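Local atomic coordinates of probable acrylyl-CoA reductase AcuI (Escherichia coli, PDB entry 1O89), a protein that probably catalyses the NADPH-dependent reduction of acrylyl-CoA to propanoyl-CoA and works as a homodimer. Residues E294-A297 with Q298-R302. Numbering follows the deposited sequence.
Sequences ERRA and QAWQR
The guanidinium of Arg-296 and the indole of Trp-300 are bridged by one water, which lies at the edge of both groups and in both planes. It accepts from Arg-296 NH1 at 2.9 Å and from Trp-300 NE1 at 3.0 Å. The Arg-296 chain runs out extended through chi2 and bends at chi3 (-67°), which takes NH1 to this water. Arg-296 O approaches the indole obliquely, 3.3 Å from Trp-300 CD1. Arg-296 NE is hydrogen-bonded to Thr-291 O, and NH2 weakly to Val-289 O and Ser-288 O. Ser-288 binds NADP(+). The indole also meets the ring of Phe-150 on helix 139-161. All of this lies on helix 293-306, which follows strand 282-285, an outermost strand of the six-stranded parallel sheet in the Rossmann-type nucleotide-binding domain of this medium-chain reductase. The Arg-295 guanidinium has Gln-298 NE2 at its edge, near its plane, 3.7 Å from NH1. Both are donors, so this is contact and not a hydrogen bond. The amide plane is turned 76° from the guanidinium. The main polar partner of Arg-295 is Asp-161, in a salt bridge through NH2. Arg-296 O accepts from Trp-300 N at 3.2 Å and, weakly, from Ala-299 N.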
loop_
_atom_site.group_PDB
_atom_site.type_symbol
_atom_site.label_atom_id
_atom_site.label_comp_id
_atom_site.label_asym_id
_atom_site.label_seq_id
_atom_site.Cartn_x
_atom_site.Cartn_y
_atom_site.Cartn_z
ATOM N N GLU A 294 10.025 15.180 11.139
ATOM C CA GLU A 294 10.274 15.815 9.843
ATOM C C GLU A 294 8.988 15.822 9.014
ATOM O O GLU A 294 8.505 16.877 8.618
ATOM C CB GLU A 294 11.406 15.096 9.096
ATOM C CG GLU A 294 11.817 15.774 7.794
ATOM C CD GLU A 294 13.045 15.149 7.150
ATOM O OE1 GLU A 294 14.129 15.147 7.784
ATOM O OE2 GLU A 294 12.934 14.671 5.997
ATOM N N ARG A 295 8.429 14.634 8.795
ATOM C CA ARG A 295 7.141 14.462 8.120
ATOM C C ARG A 295 6.034 15.322 8.751
ATOM O O ARG A 295 5.186 15.888 8.059
ATOM C CB ARG A 295 6.728 12.984 8.186
ATOM C CG ARG A 295 6.360 12.374 6.855
ATOM C CD ARG A 295 5.168 13.007 6.220
ATOM N NE ARG A 295 4.483 12.125 5.279
ATOM C CZ ARG A 295 4.775 12.006 3.985
ATOM N NH1 ARG A 295 5.779 12.679 3.435
ATOM N NH2 ARG A 295 4.059 11.201 3.229
ATOM N N ARG A 296 6.069 15.413 10.075
ATOM C CA ARG A 296 5.037 16.071 10.859
ATOM C C ARG A 296 5.061 17.567 10.619
ATOM O O ARG A 296 4.023 18.165 10.365
ATOM C CB ARG A 296 5.280 15.775 12.345
ATOM C CG ARG A 296 4.249 16.294 13.306
ATOM C CD ARG A 296 4.506 15.859 14.736
ATOM N NE ARG A 296 4.339 14.421 14.941
ATOM C CZ ARG A 296 3.221 13.828 15.364
ATOM N NH1 ARG A 296 2.130 14.537 15.642
ATOM N NH2 ARG A 296 3.187 12.511 15.537
ATOM N N ALA A 297 6.248 18.164 10.711
ATOM C CA ALA A 297 6.430 19.592 10.449
ATOM C C ALA A 297 6.049 19.894 8.998
ATOM O O ALA A 297 5.388 20.890 8.716
ATOM C CB ALA A 297 7.850 20.003 10.712
ATOM N N GLN A 298 6.453 19.006 8.091
ATOM C CA GLN A 298 6.131 19.159 6.687
ATOM C C GLN A 298 4.615 19.247 6.472
ATOM O O GLN A 298 4.150 20.056 5.681
ATOM C CB GLN A 298 6.747 18.021 5.888
ATOM C CG GLN A 298 6.417 18.033 4.404
ATOM C CD GLN A 298 7.009 16.842 3.663
ATOM O OE1 GLN A 298 7.054 16.842 2.429
ATOM N NE2 GLN A 298 7.473 15.833 4.406
ATOM N N ALA A 299 3.850 18.443 7.200
ATOM C CA ALA A 299 2.407 18.411 7.032
ATOM C C ALA A 299 1.765 19.686 7.528
ATOM O O ALA A 299 0.784 20.145 6.934
ATOM C CB ALA A 299 1.783 17.210 7.749
ATOM N N TRP A 300 2.278 20.229 8.626
ATOM C CA TRP A 300 1.714 21.453 9.176
ATOM C C TRP A 300 1.977 22.620 8.243
ATOM O O TRP A 300 1.128 23.490 8.108
ATOM C CB TRP A 300 2.235 21.752 10.591
ATOM C CG TRP A 300 1.497 20.963 11.626
ATOM C CD1 TRP A 300 1.937 19.851 12.263
ATOM C CD2 TRP A 300 0.163 21.196 12.097
ATOM N NE1 TRP A 300 0.974 19.379 13.117
ATOM C CE2 TRP A 300 -0.130 20.184 13.033
ATOM C CE3 TRP A 300 -0.807 22.180 11.843
ATOM C CZ2 TRP A 300 -1.342 20.117 13.713
ATOM C CZ3 TRP A 300 -2.013 22.114 12.512
ATOM C CH2 TRP A 300 -2.272 21.086 13.444
ATOM N N GLN A 301 3.151 22.648 7.618
ATOM C CA GLN A 301 3.482 23.691 6.648
ATOM C C GLN A 301 2.531 23.617 5.445
ATOM O O GLN A 301 2.056 24.634 4.953
ATOM C CB GLN A 301 4.927 23.528 6.172
ATOM C CG GLN A 301 5.496 24.754 5.527
ATOM C CD GLN A 301 5.752 24.598 4.033
ATOM O OE1 GLN A 301 4.981 23.933 3.312
ATOM N NE2 GLN A 301 6.825 25.238 3.556
ATOM N N ARG A 302 2.261 22.396 4.997
ATOM C CA ARG A 302 1.359 22.151 3.879
ATOM C C ARG A 302 -0.084 22.587 4.189
ATOM O O ARG A 302 -0.770 23.122 3.311
ATOM C CB ARG A 302 1.396 20.667 3.484
ATOM C CG ARG A 302 2.645 20.264 2.675
ATOM C CD ARG A 302 2.756 20.948 1.330
ATOM N NE ARG A 302 1.571 20.683 0.519
ATOM C CZ ARG A 302 1.397 19.602 -0.243
ATOM N NH1 ARG A 302 2.347 18.668 -0.352
ATOM N NH2 ARG A 302 0.266 19.463 -0.923
HETATM O O HOH W 1 1.352 17.335 15.313
#